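Long-range contacts in M32 carboxypeptidase (Chitinophagaceae bacterium, PDB 7A03), which probably removes amino acids one at a time from the carboxyl end of peptides, as a metallopeptidase of the M32 (carboxypeptidase Taq) family: residues K17-A22 with E281-P286; A135-V140 with I377-L382; L204-D209 with N256-M261; Y358-M363 with Q392-E397. All coordinates share one frame; numbering follows the deposited sequence.

Interaction 1 (K17-A22 with E281-P286); sequences KMQKIA and EQYGLP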
loop_
_atom_site.group_PDB
_atom_site.type_symbol
_atom_site.label_atom_id
_atom_site.label_comp_id
_atom_site.label_asym_id
_atom_site.label_seq_id
_atom_site.Cartn_x
_atom_site.Cartn_y
_atom_site.Cartn_z
ATOM N N LYS A 17 8.419 6.637 27.098
ATOM C CA LYS A 17 9.516 6.349 26.174
ATOM C C LYS A 17 9.014 6.205 24.745
ATOM O O LYS A 17 9.621 6.737 23.796
ATOM C CB LYS A 17 10.254 5.087 26.607
ATOM C CG LYS A 17 11.043 5.252 27.892
ATOM C CD LYS A 17 11.657 3.926 28.314
ATOM C CE LYS A 17 12.441 4.072 29.606
ATOM N NZ LYS A 17 13.595 5.007 29.472
ATOM N N MET A 18 7.910 5.470 24.564
ATOM C CA MET A 18 7.386 5.250 23.220
ATOM C C MET A 18 6.866 6.544 22.616
ATOM O O MET A 18 6.983 6.766 21.407
ATOM C CB MET A 18 6.265 4.214 23.263
ATOM C CG MET A 18 6.707 2.840 23.743
ATOM S SD MET A 18 8.111 2.161 22.835
ATOM C CE MET A 18 7.317 1.789 21.274
ATOM N N GLN A 19 6.287 7.415 23.438
ATOM C CA GLN A 19 5.751 8.648 22.886
ATOM C C GLN A 19 6.867 9.607 22.496
ATOM O O GLN A 19 6.744 10.312 21.494
ATOM C CB GLN A 19 4.707 9.227 23.836
ATOM C CG GLN A 19 3.491 8.289 23.875
ATOM C CD GLN A 19 2.311 8.840 24.635
ATOM O OE1 GLN A 19 2.461 9.640 25.557
ATOM N NE2 GLN A 19 1.112 8.393 24.256
ATOM N N LYS A 20 7.990 9.583 23.223
ATOM C CA LYS A 20 9.159 10.361 22.806
ATOM C C LYS A 20 9.693 9.870 21.459
ATOM O O LYS A 20 9.958 10.668 20.538
ATOM C CB LYS A 20 10.231 10.252 23.894
ATOM C CG LYS A 20 11.561 10.918 23.568
ATOM C CD LYS A 20 12.497 10.779 24.756
ATOM C CE LYS A 20 13.903 11.213 24.397
ATOM N NZ LYS A 20 14.827 11.009 25.551
ATOM N N ILE A 21 9.821 8.541 21.316
ATOM C CA ILE A 21 10.250 7.977 20.038
ATOM C C ILE A 21 9.300 8.399 18.925
ATOM O O ILE A 21 9.723 8.770 17.823
ATOM C CB ILE A 21 10.346 6.444 20.140
ATOM C CG1 ILE A 21 11.501 6.032 21.054
ATOM C CG2 ILE A 21 10.508 5.811 18.758
ATOM C CD1 ILE A 21 11.347 4.621 21.576
ATOM N N ALA A 22 7.996 8.327 19.191
ATOM C CA ALA A 22 7.014 8.697 18.180
ATOM C C ALA A 22 7.121 10.173 17.816
ATOM O O ALA A 22 6.924 10.544 16.655
ATOM C CB ALA A 22 5.601 8.361 18.665
ATOM N N GLU A 281 -5.143 8.491 22.181
ATOM C CA GLU A 281 -4.595 8.024 23.453
ATOM C C GLU A 281 -3.572 6.907 23.273
ATOM O O GLU A 281 -2.811 6.626 24.208
ATOM C CB GLU A 281 -5.712 7.558 24.387
ATOM C CG GLU A 281 -5.396 7.735 25.871
ATOM C CD GLU A 281 -5.048 9.173 26.235
ATOM O OE1 GLU A 281 -5.652 10.106 25.657
ATOM O OE2 GLU A 281 -4.164 9.370 27.099
ATOM N N GLN A 282 -3.547 6.269 22.100
ATOM C CA GLN A 282 -2.600 5.214 21.786
ATOM C C GLN A 282 -1.447 5.700 20.932
ATOM O O GLN A 282 -0.708 4.878 20.379
ATOM C CB GLN A 282 -3.323 4.063 21.084
ATOM C CG GLN A 282 -4.266 3.345 21.983
ATOM C CD GLN A 282 -3.553 2.560 23.055
ATOM O OE1 GLN A 282 -2.629 1.791 22.763
ATOM N NE2 GLN A 282 -3.992 2.718 24.304
ATOM N N TYR A 283 -1.277 7.015 20.820
ATOM C CA TYR A 283 -0.183 7.602 20.061
ATOM C C TYR A 283 1.148 6.971 20.458
ATOM O O TYR A 283 1.475 6.883 21.643
ATOM C CB TYR A 283 -0.159 9.087 20.400
ATOM C CG TYR A 283 1.018 9.869 19.851
ATOM C CD1 TYR A 283 1.000 10.347 18.554
ATOM C CD2 TYR A 283 2.141 10.139 20.640
ATOM C CE1 TYR A 283 2.056 11.080 18.044
ATOM C CE2 TYR A 283 3.196 10.873 20.132
ATOM C CZ TYR A 283 3.150 11.334 18.841
ATOM O OH TYR A 283 4.198 12.064 18.344
ATOM N N GLY A 284 1.903 6.510 19.464
ATOM C CA GLY A 284 3.202 5.919 19.721
ATOM C C GLY A 284 3.198 4.455 20.102
ATOM O O GLY A 284 4.276 3.860 20.209
ATOM N N LEU A 285 2.032 3.841 20.287
ATOM C CA LEU A 285 1.919 2.477 20.785
ATOM C C LEU A 285 1.338 1.577 19.707
ATOM O O LEU A 285 0.640 2.047 18.800
ATOM C CB LEU A 285 1.002 2.439 22.016
ATOM C CG LEU A 285 1.250 3.532 23.059
ATOM C CD1 LEU A 285 0.309 3.377 24.250
ATOM C CD2 LEU A 285 2.685 3.465 23.556
ATOM N N PRO A 286 1.594 0.265 19.781
ATOM C CA PRO A 286 1.111 -0.618 18.708
ATOM C C PRO A 286 -0.387 -0.530 18.471
ATOM O O PRO A 286 -0.826 -0.558 17.317
ATOM C CB PRO A 286 1.571 -2.015 19.160
ATOM C CG PRO A 286 2.797 -1.730 20.015
ATOM C CD PRO A 286 2.448 -0.451 20.745
HETATM O O HOH W 1 6.731 4.897 19.293
#

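Interaction 2 (A135-V140 with I377-L382); sequences ALARMV and ISTKDL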
loop_
_atom_site.group_PDB
_atom_site.type_symbol
_atom_site.label_atom_id
_atom_site.label_comp_id
_atom_site.label_asym_id
_atom_site.label_seq_id
_atom_site.Cartn_x
_atom_site.Cartn_y
_atom_site.Cartn_z
ATOM N N ALA A 135 25.057 -5.073 -8.116
ATOM C CA ALA A 135 24.464 -4.562 -6.882
ATOM C C ALA A 135 23.283 -5.421 -6.443
ATOM O O ALA A 135 23.129 -5.720 -5.251
ATOM C CB ALA A 135 24.044 -3.101 -7.048
ATOM N N LEU A 136 22.453 -5.855 -7.398
ATOM C CA LEU A 136 21.312 -6.696 -7.045
ATOM C C LEU A 136 21.765 -8.065 -6.548
ATOM O O LEU A 136 21.154 -8.634 -5.637
ATOM C CB LEU A 136 20.350 -6.831 -8.227
ATOM C CG LEU A 136 19.051 -7.569 -7.885
ATOM C CD1 LEU A 136 18.241 -6.774 -6.863
ATOM C CD2 LEU A 136 18.215 -7.868 -9.133
ATOM N N ALA A 137 22.834 -8.611 -7.129
ATOM C CA ALA A 137 23.365 -9.884 -6.653
ATOM C C ALA A 137 23.852 -9.771 -5.212
ATOM O O ALA A 137 23.580 -10.652 -4.382
ATOM C CB ALA A 137 24.510 -10.331 -7.562
ATOM N N ARG A 138 24.571 -8.688 -4.902
ATOM C CA ARG A 138 25.005 -8.429 -3.528
ATOM C C ARG A 138 23.808 -8.308 -2.581
ATOM O O ARG A 138 23.783 -8.923 -1.501
ATOM C CB ARG A 138 25.865 -7.162 -3.507
ATOM C CG ARG A 138 26.299 -6.678 -2.131
ATOM C CD ARG A 138 27.027 -7.748 -1.345
ATOM N NE ARG A 138 27.692 -7.172 -0.177
ATOM C CZ ARG A 138 28.294 -7.882 0.771
ATOM N NH1 ARG A 138 28.317 -9.205 0.702
ATOM N NH2 ARG A 138 28.868 -7.264 1.796
ATOM N N MET A 139 22.800 -7.525 -2.985
ATOM C CA MET A 139 21.588 -7.364 -2.184
ATOM C C MET A 139 20.935 -8.708 -1.889
ATOM O O MET A 139 20.561 -8.994 -0.746
ATOM C CB MET A 139 20.601 -6.452 -2.914
ATOM C CG MET A 139 19.289 -6.221 -2.158
ATOM S SD MET A 139 19.545 -5.377 -0.578
ATOM C CE MET A 139 19.909 -3.729 -1.152
ATOM N N VAL A 140 20.790 -9.552 -2.915
ATOM C CA VAL A 140 20.125 -10.838 -2.741
ATOM C C VAL A 140 20.911 -11.733 -1.786
ATOM O O VAL A 140 20.327 -12.419 -0.936
ATOM C CB VAL A 140 19.882 -11.509 -4.110
ATOM C CG1 VAL A 140 19.462 -12.971 -3.944
ATOM C CG2 VAL A 140 18.827 -10.740 -4.882
ATOM N N ILE A 377 16.303 -19.194 -8.483
ATOM C CA ILE A 377 16.426 -18.222 -9.559
ATOM C C ILE A 377 17.648 -17.365 -9.265
ATOM O O ILE A 377 17.835 -16.908 -8.132
ATOM C CB ILE A 377 15.158 -17.350 -9.682
ATOM C CG1 ILE A 377 13.939 -18.196 -10.048
ATOM C CG2 ILE A 377 15.351 -16.227 -10.708
ATOM C CD1 ILE A 377 12.637 -17.389 -10.092
ATOM N N SER A 378 18.483 -17.161 -10.275
ATOM C CA SER A 378 19.675 -16.341 -10.135
ATOM C C SER A 378 19.411 -14.933 -10.658
ATOM O O SER A 378 18.500 -14.697 -11.454
ATOM C CB SER A 378 20.855 -16.967 -10.888
ATOM O OG SER A 378 21.716 -15.960 -11.392
ATOM N N THR A 379 20.225 -13.991 -10.191
ATOM C CA THR A 379 20.184 -12.630 -10.703
ATOM C C THR A 379 20.853 -12.494 -12.064
ATOM O O THR A 379 20.670 -11.469 -12.730
ATOM C CB THR A 379 20.844 -11.683 -9.701
ATOM O OG1 THR A 379 20.898 -10.364 -10.247
ATOM C CG2 THR A 379 22.241 -12.143 -9.405
ATOM N N LYS A 380 21.632 -13.489 -12.485
ATOM C CA LYS A 380 22.230 -13.463 -13.813
ATOM C C LYS A 380 21.116 -13.578 -14.850
ATOM O O LYS A 380 20.315 -14.518 -14.802
ATOM C CB LYS A 380 23.218 -14.623 -13.957
ATOM C CG LYS A 380 24.471 -14.539 -13.070
ATOM C CD LYS A 380 24.889 -13.100 -12.801
ATOM C CE LYS A 380 26.247 -13.004 -12.101
ATOM N NZ LYS A 380 26.088 -12.583 -10.671
ATOM N N ASP A 381 21.051 -12.611 -15.767
ATOM C CA ASP A 381 20.032 -12.602 -16.820
ATOM C C ASP A 381 18.618 -12.551 -16.239
ATOM O O ASP A 381 17.691 -13.195 -16.737
ATOM C CB ASP A 381 20.197 -13.779 -17.785
ATOM C CG ASP A 381 21.089 -13.446 -18.963
ATOM O OD1 ASP A 381 20.587 -12.855 -19.942
ATOM O OD2 ASP A 381 22.293 -13.777 -18.912
ATOM N N LEU A 382 18.452 -11.787 -15.161
ATOM C CA LEU A 382 17.120 -11.653 -14.583
ATOM C C LEU A 382 16.172 -10.926 -15.527
ATOM O O LEU A 382 14.954 -11.134 -15.462
ATOM C CB LEU A 382 17.208 -10.945 -13.234
ATOM C CG LEU A 382 15.944 -10.981 -12.373
ATOM C CD1 LEU A 382 15.602 -12.411 -11.998
ATOM C CD2 LEU A 382 16.120 -10.132 -11.140
#

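Interaction 3 (L204-D209 with N256-M261); sequences LHFDRD and NDFSNM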
loop_
_atom_site.group_PDB
_atom_site.type_symbol
_atom_site.label_atom_id
_atom_site.label_comp_id
_atom_site.label_asym_id
_atom_site.label_seq_id
_atom_site.Cartn_x
_atom_site.Cartn_y
_atom_site.Cartn_z
ATOM N N LEU A 204 -9.387 14.396 -23.000
ATOM C CA LEU A 204 -9.651 15.789 -23.351
ATOM C C LEU A 204 -9.024 16.698 -22.286
ATOM O O LEU A 204 -8.306 16.254 -21.382
ATOM C CB LEU A 204 -11.152 16.021 -23.510
ATOM C CG LEU A 204 -11.849 15.287 -24.652
ATOM C CD1 LEU A 204 -13.377 15.392 -24.568
ATOM C CD2 LEU A 204 -11.333 15.830 -25.980
ATOM N N HIS A 205 -9.295 17.995 -22.373
ATOM C CA HIS A 205 -8.707 18.964 -21.452
ATOM C C HIS A 205 -9.638 19.172 -20.266
ATOM O O HIS A 205 -10.779 19.615 -20.437
ATOM C CB HIS A 205 -8.452 20.307 -22.142
ATOM C CG HIS A 205 -7.969 21.376 -21.205
ATOM N ND1 HIS A 205 -6.641 21.531 -20.875
ATOM C CD2 HIS A 205 -8.640 22.335 -20.521
ATOM C CE1 HIS A 205 -6.512 22.540 -20.031
ATOM N NE2 HIS A 205 -7.710 23.048 -19.803
ATOM N N PHE A 206 -9.138 18.897 -19.062
ATOM C CA PHE A 206 -9.914 19.029 -17.831
ATOM C C PHE A 206 -9.252 20.083 -16.949
ATOM O O PHE A 206 -8.187 19.835 -16.372
ATOM C CB PHE A 206 -10.033 17.680 -17.114
ATOM C CG PHE A 206 -10.944 16.705 -17.809
ATOM C CD1 PHE A 206 -10.483 15.946 -18.870
ATOM C CD2 PHE A 206 -12.266 16.553 -17.401
ATOM C CE1 PHE A 206 -11.323 15.044 -19.522
ATOM C CE2 PHE A 206 -13.118 15.639 -18.033
ATOM C CZ PHE A 206 -12.640 14.890 -19.100
ATOM N N ASP A 207 -9.901 21.247 -16.845
ATOM C CA ASP A 207 -9.350 22.401 -16.132
ATOM C C ASP A 207 -8.746 22.029 -14.783
ATOM O O ASP A 207 -9.384 21.375 -13.953
ATOM C CB ASP A 207 -10.447 23.456 -15.942
ATOM C CG ASP A 207 -9.955 24.689 -15.200
ATOM O OD1 ASP A 207 -9.282 25.521 -15.835
ATOM O OD2 ASP A 207 -10.248 24.837 -13.987
ATOM N N ARG A 208 -7.517 22.502 -14.557
ATOM C CA ARG A 208 -6.765 22.109 -13.370
ATOM C C ARG A 208 -7.445 22.573 -12.088
ATOM O O ARG A 208 -7.512 21.819 -11.107
ATOM C CB ARG A 208 -5.346 22.678 -13.452
ATOM C CG ARG A 208 -4.524 22.477 -12.198
ATOM C CD ARG A 208 -3.130 23.046 -12.362
ATOM N NE ARG A 208 -2.225 22.523 -11.344
ATOM C CZ ARG A 208 -1.477 21.434 -11.499
ATOM N NH1 ARG A 208 -1.525 20.752 -12.636
ATOM N NH2 ARG A 208 -0.682 21.027 -10.518
ATOM N N ASP A 209 -7.935 23.813 -12.062
ATOM C CA ASP A 209 -8.552 24.325 -10.841
ATOM C C ASP A 209 -9.856 23.594 -10.539
ATOM O O ASP A 209 -10.165 23.319 -9.369
ATOM C CB ASP A 209 -8.757 25.842 -10.944
ATOM C CG ASP A 209 -7.461 26.619 -10.756
ATOM O OD1 ASP A 209 -6.415 25.994 -10.453
ATOM O OD2 ASP A 209 -7.485 27.859 -10.909
ATOM N N ASN A 256 -4.798 16.716 -19.074
ATOM C CA ASN A 256 -5.203 15.954 -20.252
ATOM C C ASN A 256 -5.444 14.484 -19.944
ATOM O O ASN A 256 -5.394 13.645 -20.849
ATOM C CB ASN A 256 -4.179 16.100 -21.376
ATOM C CG ASN A 256 -3.906 17.549 -21.717
ATOM O OD1 ASN A 256 -4.800 18.279 -22.146
ATOM N ND2 ASN A 256 -2.670 17.976 -21.512
ATOM N N ASP A 257 -5.694 14.148 -18.686
ATOM C CA ASP A 257 -6.008 12.770 -18.328
ATOM C C ASP A 257 -6.830 12.808 -17.048
ATOM O O ASP A 257 -6.279 12.867 -15.943
ATOM C CB ASP A 257 -4.748 11.939 -18.157
ATOM C CG ASP A 257 -5.047 10.472 -17.987
ATOM O OD1 ASP A 257 -6.241 10.124 -17.828
ATOM O OD2 ASP A 257 -4.090 9.666 -18.026
ATOM N N PHE A 258 -8.147 12.753 -17.208
ATOM C CA PHE A 258 -9.036 12.792 -16.065
ATOM C C PHE A 258 -8.910 11.556 -15.175
ATOM O O PHE A 258 -9.317 11.605 -14.010
ATOM C CB PHE A 258 -10.486 12.962 -16.544
ATOM C CG PHE A 258 -11.453 13.224 -15.436
ATOM C CD1 PHE A 258 -11.464 14.450 -14.780
ATOM C CD2 PHE A 258 -12.348 12.248 -15.028
ATOM C CE1 PHE A 258 -12.362 14.687 -13.743
ATOM C CE2 PHE A 258 -13.248 12.486 -13.995
ATOM C CZ PHE A 258 -13.253 13.707 -13.356
ATOM N N SER A 259 -8.348 10.455 -15.687
ATOM C CA SER A 259 -8.224 9.226 -14.897
ATOM C C SER A 259 -7.296 9.384 -13.700
ATOM O O SER A 259 -7.354 8.587 -12.758
ATOM C CB SER A 259 -7.679 8.095 -15.774
ATOM O OG SER A 259 -8.505 7.874 -16.900
ATOM N N ASN A 260 -6.448 10.399 -13.705
ATOM C CA ASN A 260 -5.354 10.464 -12.741
ATOM C C ASN A 260 -5.837 10.969 -11.385
ATOM O O ASN A 260 -5.954 10.201 -10.419
ATOM C CB ASN A 260 -4.235 11.338 -13.313
ATOM C CG ASN A 260 -2.927 11.181 -12.573
ATOM O OD1 ASN A 260 -2.892 11.109 -11.346
ATOM N ND2 ASN A 260 -1.829 11.152 -13.325
ATOM N N MET A 261 -6.127 12.265 -11.309
ATOM C CA MET A 261 -6.266 12.911 -10.013
ATOM C C MET A 261 -7.421 12.350 -9.203
ATOM O O MET A 261 -7.272 12.117 -7.999
ATOM C CB MET A 261 -6.423 14.420 -10.177
ATOM C CG MET A 261 -6.379 15.171 -8.860
ATOM S SD MET A 261 -7.647 16.465 -8.694
ATOM C CE MET A 261 -9.149 15.471 -8.706
#

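Interaction 4 (Y358-M363 with Q392-E397); sequences YHFHIM and QYLHVE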
loop_
_atom_site.group_PDB
_atom_site.type_symbol
_atom_site.label_atom_id
_atom_site.label_comp_id
_atom_site.label_asym_id
_atom_site.label_seq_id
_atom_site.Cartn_x
_atom_site.Cartn_y
_atom_site.Cartn_z
ATOM N N TYR A 358 -3.210 -5.846 -12.687
ATOM C CA TYR A 358 -2.276 -5.477 -11.619
ATOM C C TYR A 358 -1.742 -6.706 -10.889
ATOM O O TYR A 358 -0.541 -6.799 -10.587
ATOM C CB TYR A 358 -2.982 -4.562 -10.608
ATOM C CG TYR A 358 -2.051 -3.927 -9.590
ATOM C CD1 TYR A 358 -1.726 -4.588 -8.404
ATOM C CD2 TYR A 358 -1.501 -2.675 -9.816
ATOM C CE1 TYR A 358 -0.867 -4.027 -7.483
ATOM C CE2 TYR A 358 -0.647 -2.094 -8.899
ATOM C CZ TYR A 358 -0.340 -2.772 -7.733
ATOM O OH TYR A 358 0.513 -2.209 -6.807
ATOM N N HIS A 359 -2.621 -7.671 -10.615
ATOM C CA HIS A 359 -2.233 -8.788 -9.771
ATOM C C HIS A 359 -1.298 -9.759 -10.473
ATOM O O HIS A 359 -0.492 -10.412 -9.804
ATOM C CB HIS A 359 -3.479 -9.399 -9.137
ATOM C CG HIS A 359 -4.315 -8.357 -8.467
ATOM N ND1 HIS A 359 -3.904 -7.724 -7.310
ATOM C CD2 HIS A 359 -5.470 -7.756 -8.838
ATOM C CE1 HIS A 359 -4.792 -6.801 -6.980
ATOM N NE2 HIS A 359 -5.756 -6.803 -7.885
ATOM N N PHE A 360 -1.302 -9.784 -11.808
ATOM C CA PHE A 360 -0.258 -10.545 -12.485
ATOM C C PHE A 360 1.108 -9.906 -12.275
ATOM O O PHE A 360 2.090 -10.612 -11.996
ATOM C CB PHE A 360 -0.591 -10.730 -13.958
ATOM C CG PHE A 360 -1.716 -11.698 -14.188
ATOM C CD1 PHE A 360 -3.034 -11.275 -14.113
ATOM C CD2 PHE A 360 -1.457 -13.039 -14.405
ATOM C CE1 PHE A 360 -4.074 -12.175 -14.296
ATOM C CE2 PHE A 360 -2.486 -13.933 -14.588
ATOM C CZ PHE A 360 -3.789 -13.502 -14.531
ATOM N N HIS A 361 1.172 -8.570 -12.349
ATOM C CA HIS A 361 2.415 -7.874 -12.019
ATOM C C HIS A 361 2.905 -8.313 -10.644
ATOM O O HIS A 361 4.077 -8.689 -10.467
ATOM C CB HIS A 361 2.194 -6.358 -12.044
ATOM C CG HIS A 361 1.872 -5.797 -13.399
ATOM N ND1 HIS A 361 2.840 -5.360 -14.287
ATOM C CD2 HIS A 361 0.681 -5.555 -13.997
ATOM C CE1 HIS A 361 2.256 -4.907 -15.383
ATOM N NE2 HIS A 361 0.947 -5.015 -15.233
ATOM N N ILE A 362 1.987 -8.370 -9.673
ATOM C CA ILE A 362 2.437 -8.716 -8.330
ATOM C C ILE A 362 2.866 -10.166 -8.308
ATOM O O ILE A 362 3.901 -10.521 -7.718
ATOM C CB ILE A 362 1.346 -8.410 -7.288
ATOM C CG1 ILE A 362 1.014 -6.918 -7.265
ATOM C CG2 ILE A 362 1.767 -8.875 -5.900
ATOM C CD1 ILE A 362 2.144 -6.036 -6.733
ATOM N N MET A 363 2.108 -11.027 -8.985
ATOM C CA MET A 363 2.430 -12.445 -8.960
ATOM C C MET A 363 3.820 -12.681 -9.526
ATOM O O MET A 363 4.611 -13.454 -8.958
ATOM C CB MET A 363 1.386 -13.222 -9.750
ATOM C CG MET A 363 1.491 -14.723 -9.596
ATOM S SD MET A 363 0.299 -15.533 -10.661
ATOM C CE MET A 363 1.032 -15.226 -12.265
ATOM N N GLN A 392 4.489 -14.744 -20.765
ATOM C CA GLN A 392 3.696 -15.933 -20.470
ATOM C C GLN A 392 2.358 -15.560 -19.848
ATOM O O GLN A 392 1.305 -16.063 -20.265
ATOM C CB GLN A 392 4.485 -16.856 -19.539
ATOM C CG GLN A 392 3.691 -18.056 -19.054
ATOM C CD GLN A 392 4.479 -18.946 -18.115
ATOM O OE1 GLN A 392 5.684 -18.765 -17.928
ATOM N NE2 GLN A 392 3.798 -19.914 -17.516
ATOM N N TYR A 393 2.371 -14.670 -18.854
ATOM C CA TYR A 393 1.159 -14.404 -18.084
ATOM C C TYR A 393 0.365 -13.189 -18.546
ATOM O O TYR A 393 -0.865 -13.190 -18.413
ATOM C CB TYR A 393 1.494 -14.272 -16.594
ATOM C CG TYR A 393 1.929 -15.594 -15.997
ATOM C CD1 TYR A 393 1.033 -16.651 -15.881
ATOM C CD2 TYR A 393 3.240 -15.794 -15.577
ATOM C CE1 TYR A 393 1.426 -17.871 -15.347
ATOM C CE2 TYR A 393 3.641 -17.007 -15.041
ATOM C CZ TYR A 393 2.729 -18.040 -14.934
ATOM O OH TYR A 393 3.120 -19.247 -14.403
ATOM N N LEU A 394 1.014 -12.150 -19.074
ATOM C CA LEU A 394 0.296 -10.964 -19.522
ATOM C C LEU A 394 0.242 -10.813 -21.038
ATOM O O LEU A 394 -0.484 -9.941 -21.528
ATOM C CB LEU A 394 0.897 -9.702 -18.883
ATOM C CG LEU A 394 0.481 -9.457 -17.424
ATOM C CD1 LEU A 394 1.340 -8.382 -16.766
ATOM C CD2 LEU A 394 -0.995 -9.077 -17.363
ATOM N N HIS A 395 0.966 -11.645 -21.792
ATOM C CA HIS A 395 0.960 -11.579 -23.256
ATOM C C HIS A 395 1.453 -10.228 -23.772
ATOM O O HIS A 395 0.928 -9.684 -24.748
ATOM C CB HIS A 395 -0.406 -11.946 -23.846
ATOM C CG HIS A 395 -0.975 -13.217 -23.299
ATOM N ND1 HIS A 395 -0.335 -14.431 -23.420
ATOM C CD2 HIS A 395 -2.118 -13.460 -22.617
ATOM C CE1 HIS A 395 -1.062 -15.369 -22.840
ATOM N NE2 HIS A 395 -2.149 -14.806 -22.344
ATOM N N VAL A 396 2.461 -9.674 -23.104
ATOM C CA VAL A 396 3.116 -8.450 -23.543
ATOM C C VAL A 396 4.600 -8.736 -23.723
ATOM O O VAL A 396 5.166 -9.616 -23.064
ATOM C CB VAL A 396 2.878 -7.277 -22.572
ATOM C CG1 VAL A 396 1.388 -6.941 -22.531
ATOM C CG2 VAL A 396 3.397 -7.629 -21.191
ATOM N N GLU A 397 5.224 -7.998 -24.647
ATOM C CA GLU A 397 6.616 -8.213 -25.049
ATOM C C GLU A 397 7.419 -6.999 -24.602
ATOM O O GLU A 397 7.385 -5.947 -25.249
ATOM C CB GLU A 397 6.745 -8.432 -26.557
ATOM C CG GLU A 397 6.101 -9.710 -27.059
ATOM C CD GLU A 397 4.590 -9.647 -27.004
ATOM O OE1 GLU A 397 4.016 -8.663 -27.524
ATOM O OE2 GLU A 397 3.983 -10.574 -26.423
#

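Interaction 1 (K17-A22 with E281-P286)
Gln19 reaches from its helix to the type II turn Gln282-Leu285 and grips its backbone. Its CB lies 4.2 Å from Tyr283 CD2; CG lies 3.3 Å from Tyr283 O and farther from that ring atom, and CD also faces the oxygen. With CG anti to the carbonyl carbon (chi1 -67°) and the chain extended beyond it, NE2 at the tip donates to Tyr283 O over 3.0 Å, the oxygen lying near the amide plane. A leucine here has no N-H to give, and the turn would probably be held less firmly to the helix. Gly284 suits its place doubly: its positive phi fits the turn, and Ala22 CB sits 3.6 Å from its CA, where a side chain would collide. One water donates to Met18 O and Gly284 O. The Tyr283 ring comes obliquely to Ala22 CB (CE2 3.8 Å) and sends its hydroxyl to Asp23 and Asn26. Helix 9-37 thus holds the loop after helix 258-277, with helix 82-100 touching Leu285 and helix 44-62 touching Met18.

Interaction 2 (A135-V140 with I377-L382)
Thr379 faces Ala137 and Leu136 of helix 129-150 from a loop. Ser378 OG accepts from Lys380 N (2.7 Å), an ST turn around Thr379, which also opens the type II turn to Leu382. Thr379 puts OG1 anti to the backbone N (chi1 176°), which sends CG2 to Ala137 CB at a tight 3.4 Å; the small alanine suits so close an approach. OG1 passes alongside Leu136 CD2 and makes a weak hydrogen bond to Glu133. With a glycine here the face of Ala137 would probably be left without its packing partner and Glu133 without its weak hydrogen bond. Lys380 folds back, bent at chi2 and chi4, so that NZ, 4.2 Å from Ala137 CB, forms a salt bridge with Glu133. Leu382, at the start of the next helix, crosses Leu136 at about a right angle, their CD2 methyls 3.7 Å apart. No hydrogen bond joins the two segments: methyl packing makes this contact, and Thr379 and Lys380 converge on one carboxylate, whose charge the lysine probably balances.

Interaction 3 (L204-D209 with N256-M261)
Phe206 and Phe258 meet where two helices begin, each start marked by an N-cap aspartate: Asp207 precedes helix 208-222 and Asp257 precedes helix 258-277, which carries an HExxH sequence, consistent with the metal-binding motif of this metallopeptidase family. Phe206 has CG anti to its carbonyl carbon (chi1 -72°), whereas Phe258 has CG anti to the backbone N (chi1 -171°). The side chains cross at about a right angle. Phe258 CB stands over the centre of the Phe206 ring in a CH-pi contact, 3.7 Å from the centroid. The rings themselves are oblique, their planes 31° apart, with Phe206 CD2 and Phe258 CD1 approaching to 3.5 Å. Phenylalanine suits position 206 because its flat apolar face receives the methylene of Phe258, whose own ring adds apolar surface beside it. Phe325 meets the Phe206 ring edge-to-face, and Leu214 of helix 208-222 touches Phe258.

Toward solvent the contact changes character. Asn256 turns its amide so that OD1 lies near the plane of the His205 ring, at its edge and 3.9 Å from ND1. Asn256 CA, in turn, makes a CA-H...O contact with Leu204 O at 3.3 Å. Asp257 turns back to its own helix: Ser259 N donates to OD1 from above the carboxylate plane, over 3.0 Å and with an N-H...O angle of 143°.

Interaction 4 (Y358-M363 with Q392-E397)
Phe360 and Tyr393 bring the two backbones nearest each other, their CA atoms 6.9 Å apart, and just after Leu394, His395 leaves helical geometry with positive phi. Leu394 splits its two methyls: CD2 packs on Phe360 CB at 3.8 Å, while CD1 sits over one face of the His361 ring, 3.9 Å from its centroid. A branched leucine suits the place, serving both neighbours at once. His361 ND1 is hydrogen-bonded to Tyr390, which helps fix the ring under that methyl. Met363, with CG anti to the backbone N (chi1 -170°) and a bend at chi3, puts CE over the Tyr393 ring centre in one of its two conformers, a CH-pi contact 3.8 Å from the centroid; SD stands farther above the same face, a more distant Met-aromatic contact. Phe360 CD2 meets Tyr393 CB at 3.9 Å. The contact joins the first turns of helix 358-374 to helix 382-394 near its end, with helix 170-192 against Phe360 and helix 420-439 against Tyr358, His359 and Ile362.

In the fold
Interaction 4 is the most buried of the four and relies on apolar and CH-pi packing; interactions 1, 2 and 3 are partly buried. Interactions 2 and 4 share helix 382-394, held near its start in one and near its end in the other. Even so, their nearest atoms are about 9 Å apart. Interactions 1 and 3 flank helix 258-277, one in the loop after it and the other at its start, with centres about 41 Å apart. Interaction 1 alone has a direct hydrogen bond and a water bridge between its segments; interaction 2 borrows its charge pairing from Glu133, and interaction 3 pairs aromatic rings beside more exposed polar groups.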